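Putative endo-1,4-beta-xylanase (Bacteroides thetaiotaomicron VPI-5482, PDB 5MSX) probably hydrolyses O-glycosidic bonds as a calcium-binding family 43 glycoside hydrolase, consistent with an arabinofuranosidase that helps gut bacteria break down plant pectin. Local coordinates at residues I203-K208 / N291-N296; C262-E267 / G312-V317; K127-K132 / D180-D185. All blocks are in the same frame, centred on the assembly; numbering follows the deposited sequence.

Contact 1 (I203-K208 / N291-N296); sequences IFFKRK and NQLKFN. With EDO (1,2-ethanediol), chain B.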
loop_
_atom_site.group_PDB
_atom_site.type_symbol
_atom_site.label_atom_id
_atom_site.label_comp_id
_atom_site.label_asym_id
_atom_site.label_seq_id
_atom_site.Cartn_x
_atom_site.Cartn_y
_atom_site.Cartn_z
ATOM N N ILE C 203 -15.550 19.210 1.811
ATOM C CA ILE C 203 -14.391 19.288 2.670
ATOM C C ILE C 203 -14.706 18.370 3.809
ATOM O O ILE C 203 -15.807 18.427 4.323
ATOM C CB ILE C 203 -14.188 20.739 3.221
ATOM C CG1 ILE C 203 -13.852 21.695 2.056
ATOM C CG2 ILE C 203 -13.162 20.785 4.375
ATOM C CD1 ILE C 203 -13.899 23.186 2.466
ATOM N N PHE C 204 -13.757 17.516 4.183
ATOM C CA PHE C 204 -13.936 16.597 5.311
ATOM C C PHE C 204 -12.679 16.576 6.161
ATOM O O PHE C 204 -11.542 16.498 5.638
ATOM C CB PHE C 204 -14.254 15.176 4.829
ATOM C CG PHE C 204 -14.619 14.242 5.937
ATOM C CD1 PHE C 204 -13.631 13.549 6.631
ATOM C CD2 PHE C 204 -15.951 14.065 6.311
ATOM C CE1 PHE C 204 -13.959 12.691 7.669
ATOM C CE2 PHE C 204 -16.283 13.225 7.349
ATOM C CZ PHE C 204 -15.279 12.523 8.032
ATOM N N PHE C 205 -12.883 16.644 7.473
ATOM C CA PHE C 205 -11.794 16.500 8.431
ATOM C C PHE C 205 -12.300 16.030 9.800
ATOM O O PHE C 205 -13.505 16.114 10.124
ATOM C CB PHE C 205 -10.976 17.782 8.562
ATOM C CG PHE C 205 -11.739 18.923 9.144
ATOM C CD1 PHE C 205 -12.506 19.745 8.324
ATOM C CD2 PHE C 205 -11.714 19.182 10.516
ATOM C CE1 PHE C 205 -13.229 20.808 8.878
ATOM C CE2 PHE C 205 -12.471 20.225 11.055
ATOM C CZ PHE C 205 -13.227 21.019 10.237
ATOM N N LYS C 206 -11.349 15.547 10.596
ATOM C CA LYS C 206 -11.607 15.032 11.922
ATOM C C LYS C 206 -10.840 15.895 12.929
ATOM O O LYS C 206 -9.651 16.095 12.763
ATOM C CB LYS C 206 -11.126 13.592 12.035
ATOM C CG LYS C 206 -11.487 12.914 13.355
ATOM C CD LYS C 206 -10.893 11.513 13.433
ATOM C CE LYS C 206 -11.579 10.654 14.493
ATOM N NZ LYS C 206 -10.994 9.300 14.359
ATOM N N ARG C 207 -11.510 16.366 13.979
ATOM C CA ARG C 207 -10.845 17.106 15.046
ATOM C C ARG C 207 -11.383 16.689 16.419
ATOM O O ARG C 207 -12.594 16.776 16.659
ATOM C CB ARG C 207 -11.040 18.609 14.852
ATOM C CG ARG C 207 -10.519 19.472 16.011
ATOM C CD ARG C 207 -10.711 20.938 15.711
ATOM N NE ARG C 207 -10.237 21.847 16.763
ATOM C CZ ARG C 207 -10.917 22.147 17.874
ATOM N NH1 ARG C 207 -12.092 21.580 18.172
ATOM N NH2 ARG C 207 -10.403 23.027 18.717
ATOM N N LYS C 208 -10.479 16.247 17.306
ATOM C CA LYS C 208 -10.838 15.845 18.684
ATOM C C LYS C 208 -12.007 14.876 18.726
ATOM O O LYS C 208 -12.977 15.094 19.427
ATOM C CB LYS C 208 -11.137 17.088 19.536
ATOM C CG LYS C 208 -9.917 17.977 19.675
ATOM C CD LYS C 208 -10.179 19.234 20.468
ATOM C CE LYS C 208 -8.887 20.038 20.558
ATOM N NZ LYS C 208 -8.924 21.081 21.622
ATOM N N ASN C 291 -8.896 32.714 5.784
ATOM C CA ASN C 291 -9.175 33.269 7.122
ATOM C C ASN C 291 -9.102 32.168 8.139
ATOM O O ASN C 291 -9.184 30.974 7.804
ATOM C CB ASN C 291 -10.576 33.874 7.196
ATOM C CG ASN C 291 -10.667 35.191 6.497
ATOM O OD1 ASN C 291 -10.011 36.182 6.900
ATOM N ND2 ASN C 291 -11.433 35.220 5.431
ATOM N N GLN C 292 -9.024 32.572 9.394
ATOM C CA GLN C 292 -9.083 31.617 10.521
ATOM C C GLN C 292 -10.428 30.903 10.638
ATOM O O GLN C 292 -11.469 31.482 10.334
ATOM C CB GLN C 292 -8.835 32.337 11.853
ATOM C CG GLN C 292 -7.441 32.922 11.980
ATOM C CD GLN C 292 -7.313 33.774 13.240
ATOM O OE1 GLN C 292 -8.088 34.694 13.475
ATOM N NE2 GLN C 292 -6.341 33.462 14.042
ATOM N N LEU C 293 -10.369 29.650 11.081
ATOM C CA LEU C 293 -11.529 28.846 11.375
ATOM C C LEU C 293 -11.435 28.475 12.865
ATOM O O LEU C 293 -10.422 27.936 13.330
ATOM C CB LEU C 293 -11.565 27.594 10.492
ATOM C CG LEU C 293 -12.818 26.723 10.742
ATOM C CD1 LEU C 293 -13.841 26.995 9.673
ATOM C CD2 LEU C 293 -12.489 25.268 10.760
ATOM N N LYS C 294 -12.511 28.773 13.590
ATOM C CA LYS C 294 -12.570 28.574 15.040
ATOM C C LYS C 294 -13.772 27.720 15.407
ATOM O O LYS C 294 -14.760 27.608 14.654
ATOM C CB LYS C 294 -12.642 29.912 15.780
ATOM C CG LYS C 294 -11.384 30.750 15.604
ATOM C CD LYS C 294 -11.415 31.992 16.475
ATOM C CE LYS C 294 -10.223 32.885 16.185
ATOM N NZ LYS C 294 -9.950 33.778 17.344
ATOM N N PHE C 295 -13.654 27.111 16.582
ATOM C CA PHE C 295 -14.650 26.197 17.104
ATOM C C PHE C 295 -15.104 26.698 18.478
ATOM O O PHE C 295 -14.316 27.280 19.238
ATOM C CB PHE C 295 -14.071 24.775 17.248
ATOM C CG PHE C 295 -13.547 24.193 15.964
ATOM C CD1 PHE C 295 -12.260 24.472 15.537
ATOM C CD2 PHE C 295 -14.338 23.360 15.188
ATOM C CE1 PHE C 295 -11.774 23.961 14.335
ATOM C CE2 PHE C 295 -13.865 22.824 13.998
ATOM C CZ PHE C 295 -12.582 23.134 13.560
ATOM N N ASN C 296 -16.366 26.440 18.788
ATOM C CA ASN C 296 -16.881 26.585 20.142
ATOM C C ASN C 296 -16.520 25.341 20.925
ATOM O O ASN C 296 -16.076 24.317 20.342
ATOM C CB ASN C 296 -18.364 26.748 20.112
ATOM C CG ASN C 296 -18.797 27.960 19.336
ATOM O OD1 ASN C 296 -18.362 29.079 19.622
ATOM N ND2 ASN C 296 -19.694 27.759 18.369
HETATM C C1 EDO B . -14.154 31.627 13.123
HETATM O O1 EDO B . -14.607 30.621 12.187
HETATM C C2 EDO B . -14.030 33.061 12.640
HETATM O O2 EDO B . -13.146 33.187 11.482
HETATM O O HOH W 1 -13.524 23.043 20.153
#
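The guanidinium of R207 lies flat on the ring of F295, joining two neighbouring blades of the family 43 five-bladed beta-propeller: strand 203-207 on one side, strand 287-293 and the chain that continues from it on the other. The two planes are only 8° apart and their centres 4.1 Å apart. This is an off-centre cation-pi stack, because CZ sits 31° off the ring normal, while the aliphatic CD rests more squarely over the same face, 3.7 Å from the F295 centroid, as a CH-pi contact. An extended R207 chain, with CG anti to the backbone N (chi1 173°), carries the group across F295, and the two side chains run alongside each other, pointing opposite ways. F205 meets the F295 ring at its edge instead, with F205 CE2 3.8 Å from F295 CZ. L293 adds its CD2 near F205 CZ, at 4.3 Å. Beyond the two segments, R207 NH2 forms a salt bridge with D270, which probably helps fix the turn of the guanidinium, and Y212 of strand 210-217 packs against the rings of both F205 and F295. No direct hydrogen bond links the segments, but one water bridges them, accepting from R207 NH1 at 2.8 Å and donating to N296 O at 2.9 Å.

Contact 2 (C262-E267 / G312-V317); sequences CVFHPE and GALKKV. With EDO (1,2-ethanediol), chain V; EDO (1,2-ethanediol), chain D.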
loop_
_atom_site.group_PDB
_atom_site.type_symbol
_atom_site.label_atom_id
_atom_site.label_comp_id
_atom_site.label_asym_id
_atom_site.label_seq_id
_atom_site.Cartn_x
_atom_site.Cartn_y
_atom_site.Cartn_z
ATOM N N CYS C 262 -10.966 24.753 0.958
ATOM C CA CYS C 262 -10.532 23.649 1.819
ATOM C C CYS C 262 -10.411 24.141 3.249
ATOM O O CYS C 262 -10.555 25.350 3.519
ATOM C CB CYS C 262 -9.199 23.079 1.364
ATOM S SG CYS C 262 -7.853 24.276 1.532
ATOM N N VAL C 263 -10.159 23.187 4.137
ATOM C CA VAL C 263 -9.723 23.406 5.514
ATOM C C VAL C 263 -8.356 22.761 5.722
ATOM O O VAL C 263 -8.074 21.676 5.224
ATOM C CB VAL C 263 -10.762 22.892 6.563
ATOM C CG1 VAL C 263 -10.214 22.918 7.998
ATOM C CG2 VAL C 263 -12.025 23.746 6.483
ATOM N N PHE C 264 -7.492 23.458 6.451
ATOM C CA PHE C 264 -6.196 22.925 6.805
ATOM C C PHE C 264 -5.710 23.480 8.157
ATOM O O PHE C 264 -6.184 24.506 8.631
ATOM C CB PHE C 264 -5.159 23.194 5.690
ATOM C CG PHE C 264 -4.724 24.619 5.607
ATOM C CD1 PHE C 264 -5.462 25.535 4.898
ATOM C CD2 PHE C 264 -3.581 25.048 6.288
ATOM C CE1 PHE C 264 -5.067 26.876 4.837
ATOM C CE2 PHE C 264 -3.177 26.378 6.259
ATOM C CZ PHE C 264 -3.918 27.295 5.531
ATOM N N HIS C 265 -4.755 22.767 8.746
ATOM C CA HIS C 265 -4.042 23.221 9.908
ATOM C C HIS C 265 -2.571 22.877 9.718
ATOM O O HIS C 265 -2.267 21.785 9.286
ATOM C CB HIS C 265 -4.623 22.598 11.195
ATOM C CG HIS C 265 -4.401 21.128 11.346
ATOM N ND1 HIS C 265 -3.332 20.607 12.047
ATOM C CD2 HIS C 265 -5.154 20.067 10.977
ATOM C CE1 HIS C 265 -3.410 19.288 12.064
ATOM N NE2 HIS C 265 -4.507 18.934 11.424
ATOM N N PRO C 266 -1.664 23.822 10.011
ATOM C CA PRO C 266 -0.231 23.494 9.993
ATOM C C PRO C 266 0.076 22.327 10.937
ATOM O O PRO C 266 -0.469 22.270 12.032
ATOM C CB PRO C 266 0.439 24.776 10.496
ATOM C CG PRO C 266 -0.529 25.860 10.155
ATOM C CD PRO C 266 -1.900 25.250 10.261
ATOM N N GLU C 267 0.922 21.409 10.492
ATOM C CA GLU C 267 1.268 20.217 11.271
ATOM C C GLU C 267 1.687 20.559 12.717
ATOM O O GLU C 267 2.368 21.545 12.961
ATOM C CB GLU C 267 2.371 19.413 10.541
ATOM C CG GLU C 267 2.761 18.069 11.158
ATOM C CD GLU C 267 1.653 17.014 11.173
ATOM O OE1 GLU C 267 0.457 17.321 10.950
ATOM O OE2 GLU C 267 1.986 15.840 11.440
ATOM N N GLY C 312 -1.381 36.425 7.061
ATOM C CA GLY C 312 0.063 36.688 7.234
ATOM C C GLY C 312 0.873 35.413 7.173
ATOM O O GLY C 312 0.434 34.395 6.577
ATOM N N ALA C 313 2.041 35.456 7.802
ATOM C CA ALA C 313 2.963 34.333 7.794
ATOM C C ALA C 313 2.569 33.295 8.849
ATOM O O ALA C 313 2.296 33.641 9.989
ATOM C CB ALA C 313 4.408 34.817 8.033
ATOM N N LEU C 314 2.554 32.023 8.457
ATOM C CA LEU C 314 2.254 30.920 9.351
ATOM C C LEU C 314 3.514 30.173 9.773
ATOM O O LEU C 314 3.427 29.200 10.517
ATOM C CB LEU C 314 1.262 29.963 8.685
ATOM C CG LEU C 314 -0.094 30.585 8.287
ATOM C CD1 LEU C 314 -1.058 29.494 7.845
ATOM C CD2 LEU C 314 -0.671 31.392 9.447
ATOM N N LYS C 315 4.674 30.630 9.309
ATOM C CA LYS C 315 5.964 30.126 9.756
ATOM C C LYS C 315 6.988 31.262 9.699
ATOM O O LYS C 315 6.990 32.037 8.736
ATOM C CB LYS C 315 6.447 29.023 8.832
ATOM C CG LYS C 315 5.835 27.666 9.050
ATOM C CD LYS C 315 6.364 26.727 7.974
ATOM C CE LYS C 315 5.745 25.348 8.037
ATOM N NZ LYS C 315 6.061 24.686 9.322
ATOM N N LYS C 316 7.855 31.333 10.710
ATOM C CA LYS C 316 8.983 32.261 10.728
ATOM C C LYS C 316 10.079 31.686 9.855
ATOM O O LYS C 316 10.633 30.656 10.206
ATOM C CB LYS C 316 9.509 32.427 12.151
ATOM N N VAL C 317 10.360 32.306 8.704
ATOM C CA VAL C 317 11.553 31.979 7.889
ATOM C C VAL C 317 12.324 33.250 7.547
ATOM O O VAL C 317 11.775 34.348 7.558
ATOM C CB VAL C 317 11.249 31.203 6.579
ATOM C CG1 VAL C 317 10.444 29.951 6.868
ATOM C CG2 VAL C 317 10.549 32.073 5.550
HETATM C C1 EDO V . -3.960 19.308 6.214
HETATM O O1 EDO V . -4.435 20.055 7.350
HETATM C C2 EDO V . -2.448 19.313 6.146
HETATM O O2 EDO V . -1.910 20.594 6.498
HETATM C C1 EDO D . 1.425 29.018 13.099
HETATM O O1 EDO D . 1.206 27.946 12.157
HETATM C C2 EDO D . 0.147 29.843 13.231
HETATM O O2 EDO D . -0.999 29.002 12.966
#
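Strand 261-264, at the edge of a propeller blade, and the turn that follows it pack here against the long irregular connection that leaves strand 287-293 for strand 325-330. L314 carries the contact from the side of that connection. Its CD1 alone touches both partners, lying 4.1 Å from F264 CE2 and 4.3 Å from P266 CG. The methyl comes up to the F264 ring at its edge, near the ring plane, and the two side chains reach toward each other. CG of F264 sits between the backbone N and the carbonyl carbon (chi1 73°), which turns the ring toward the connection. With no hydrogen bond between the segments, the join is purely apolar. Around it, F73 and Y273 meet the F264 ring, and L314 also touches F46, F73 and Y273, so the leucine reaches side chains of strands 45-52 and 272-278. Two ethanediols, probably from the crystallisation liquor, occupy the flanks. One takes the H265 N-H through its O1, with H265 N 3.1 Å from that oxygen; the other donates through O1 to L314 O, 3.0 Å away, and brings that same oxygen within 3.4 Å of P266 CG. A leucine on a linking segment, inserted among aromatic and proline side chains of the first and last blades, belongs to the place where the ring of a five-bladed beta-propeller closes.

Contact 3 (K127-K132 / D180-D185); sequences KLARGK and DMITVD. With EDO (1,2-ethanediol), chain Q.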
loop_
_atom_site.group_PDB
_atom_site.type_symbol
_atom_site.label_atom_id
_atom_site.label_comp_id
_atom_site.label_asym_id
_atom_site.label_seq_id
_atom_site.Cartn_x
_atom_site.Cartn_y
_atom_site.Cartn_z
ATOM N N LYS C 127 1.305 10.564 -12.519
ATOM C CA LYS C 127 0.793 9.797 -13.654
ATOM C C LYS C 127 -0.513 9.182 -13.275
ATOM O O LYS C 127 -0.749 8.932 -12.098
ATOM C CB LYS C 127 1.729 8.632 -14.008
ATOM C CG LYS C 127 3.086 9.008 -14.540
ATOM C CD LYS C 127 3.834 7.749 -14.968
ATOM C CE LYS C 127 5.317 7.863 -14.655
ATOM N NZ LYS C 127 5.952 9.040 -15.326
ATOM N N LEU C 128 -1.357 8.877 -14.247
ATOM C CA LEU C 128 -2.547 8.077 -13.944
ATOM C C LEU C 128 -2.108 6.781 -13.234
ATOM O O LEU C 128 -1.093 6.183 -13.594
ATOM C CB LEU C 128 -3.349 7.762 -15.190
ATOM C CG LEU C 128 -4.186 8.898 -15.773
ATOM C CD1 LEU C 128 -4.968 8.404 -16.971
ATOM C CD2 LEU C 128 -5.139 9.447 -14.722
ATOM N N ALA C 129 -2.845 6.418 -12.187
ATOM C CA ALA C 129 -2.500 5.286 -11.327
ATOM C C ALA C 129 -2.965 3.956 -11.912
ATOM O O ALA C 129 -2.391 2.919 -11.598
ATOM C CB ALA C 129 -3.089 5.486 -9.948
ATOM N N ARG C 130 -4.018 4.016 -12.728
ATOM C CA ARG C 130 -4.562 2.897 -13.482
ATOM C C ARG C 130 -4.479 3.197 -14.970
ATOM O O ARG C 130 -4.600 4.355 -15.369
ATOM C CB ARG C 130 -6.046 2.709 -13.163
ATOM C CG ARG C 130 -6.290 2.085 -11.824
ATOM C CD ARG C 130 -7.603 1.329 -11.762
ATOM N NE ARG C 130 -8.556 2.042 -10.936
ATOM C CZ ARG C 130 -9.466 2.900 -11.369
ATOM N NH1 ARG C 130 -9.598 3.181 -12.666
ATOM N NH2 ARG C 130 -10.265 3.480 -10.481
ATOM N N GLY C 131 -4.285 2.148 -15.781
ATOM C CA GLY C 131 -4.405 2.245 -17.245
ATOM C C GLY C 131 -3.217 2.953 -17.845
ATOM O O GLY C 131 -2.230 3.210 -17.147
ATOM N N LYS C 132 -3.302 3.274 -19.138
ATOM C CA LYS C 132 -2.247 4.039 -19.809
ATOM C C LYS C 132 -2.300 5.505 -19.359
ATOM O O LYS C 132 -3.394 6.082 -19.219
ATOM C CB LYS C 132 -2.391 3.938 -21.330
ATOM N N ASP C 180 -5.057 0.018 -1.946
ATOM C CA ASP C 180 -4.399 0.472 -3.175
ATOM C C ASP C 180 -4.694 1.979 -3.516
ATOM O O ASP C 180 -4.066 2.529 -4.417
ATOM C CB ASP C 180 -4.742 -0.451 -4.376
ATOM C CG ASP C 180 -6.229 -0.413 -4.775
ATOM O OD1 ASP C 180 -6.996 0.435 -4.288
ATOM O OD2 ASP C 180 -6.645 -1.262 -5.580
ATOM N N MET C 181 -5.676 2.593 -2.842
ATOM C CA MET C 181 -6.013 4.032 -2.986
ATOM C C MET C 181 -6.569 4.442 -4.369
ATOM O O MET C 181 -6.627 5.643 -4.699
ATOM C CB MET C 181 -4.799 4.898 -2.608
ATOM C CG MET C 181 -4.344 4.700 -1.165
ATOM S SD MET C 181 -5.587 5.224 0.046
ATOM C CE MET C 181 -5.378 7.000 -0.174
ATOM N N ILE C 182 -6.950 3.450 -5.188
ATOM C CA ILE C 182 -7.481 3.712 -6.509
ATOM C C ILE C 182 -8.798 3.005 -6.825
ATOM O O ILE C 182 -9.402 3.276 -7.844
ATOM C CB ILE C 182 -6.412 3.437 -7.579
ATOM C CG1 ILE C 182 -6.031 1.967 -7.651
ATOM C CG2 ILE C 182 -5.156 4.242 -7.279
ATOM C CD1 ILE C 182 -4.987 1.712 -8.719
ATOM N N THR C 183 -9.258 2.135 -5.945
ATOM C CA THR C 183 -10.418 1.315 -6.195
ATOM C C THR C 183 -11.447 1.783 -5.198
ATOM O O THR C 183 -11.227 1.677 -3.993
ATOM C CB THR C 183 -10.097 -0.170 -5.918
ATOM O OG1 THR C 183 -8.948 -0.577 -6.683
ATOM C CG2 THR C 183 -11.284 -1.051 -6.248
ATOM N N VAL C 184 -12.571 2.262 -5.702
ATOM C CA VAL C 184 -13.642 2.710 -4.878
ATOM C C VAL C 184 -14.498 1.521 -4.518
ATOM O O VAL C 184 -14.715 0.673 -5.345
ATOM C CB VAL C 184 -14.490 3.771 -5.589
ATOM C CG1 VAL C 184 -15.609 4.233 -4.666
ATOM C CG2 VAL C 184 -13.603 4.943 -5.994
ATOM N N ASP C 185 -14.992 1.474 -3.284
ATOM C CA ASP C 185 -15.860 0.375 -2.845
ATOM C C ASP C 185 -17.235 0.470 -3.500
ATOM O O ASP C 185 -17.757 1.580 -3.763
ATOM C CB ASP C 185 -16.029 0.413 -1.326
ATOM C CG ASP C 185 -16.703 -0.824 -0.769
ATOM O OD1 ASP C 185 -16.177 -1.950 -0.950
ATOM O OD2 ASP C 185 -17.751 -0.662 -0.124
HETATM C C1 EDO Q . -4.772 -1.254 -15.045
HETATM O O1 EDO Q . -3.636 -0.536 -14.538
HETATM C C2 EDO Q . -4.386 -1.979 -16.334
HETATM O O2 EDO Q . -3.994 -1.083 -17.388
#
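R130 and I182 hold this contact through both ends of the arginine. At the polar end, R130 NH2 donates to I182 O at 2.8 Å, approaching nearly along the C=O axis (C=O...donor angle 165°) with the oxygen at the guanidinium edge, 14° from its plane. R130 NE adds a weak bond to the same carbonyl, I182 O, at 3.4 Å, so one oxygen faces two donors of one group. At the aliphatic end, R130 CG packs tightly on I182 CD1 at 3.4 Å, the two side chains lying side by side with opposite headings. The other branch of the isoleucine, I182 CG2, meets A129 CB at 3.6 Å. A bend at chi3 (-109°) lets the R130 chain lie along I182 and still bring its guanidinium back to the carbonyl. A leucine in its place would probably keep some of the packing on I182 but leave the I182 carbonyl without its side-chain donor. Further out, R130 NH1 bonds to T143 O, which probably steadies the far side of the guanidinium. On the opposing segment, D180 sets the backbone: D180 OD1 accepts from I182 N at 3.1 Å in an Asx turn, and D180 OD2 accepts from T183 OG1 at 2.6 Å on the syn side. P116 and Y105, from strands 113-119 and 103-106, also touch I182. The third subunit of the assembly packs on this region, with its G268 on R130 and its D270 on I182. An Asx turn between strand 173-177 and the short, weakly bonded strand 184-185, gripped by an arginine just beyond strand 127-128, ties together successive blades of the family 43 beta-propeller.

Overall arrangement
Contacts 1 and 2 are neighbours, with centres 14 Å apart, and both draw on the sheet formed by strands 261-264, 272-278 and 287-293. They touch directly: I203 CD1 lies 3.5 Å from C262 CA, and F205 CE1 packs on V263 CG1 at 3.8 Å. Along the chain their segments alternate, so the two contacts interlock. Contact 3 is separate, its centre about 30 Å from that of contact 1 and about 31 Å from that of contact 2, and it closes earlier in the sequence. All three lie away from the predicted catalytic residues D36, D154 and E200; the side chains of F205 and F264 are each about 12 Å from a bound calcium ion.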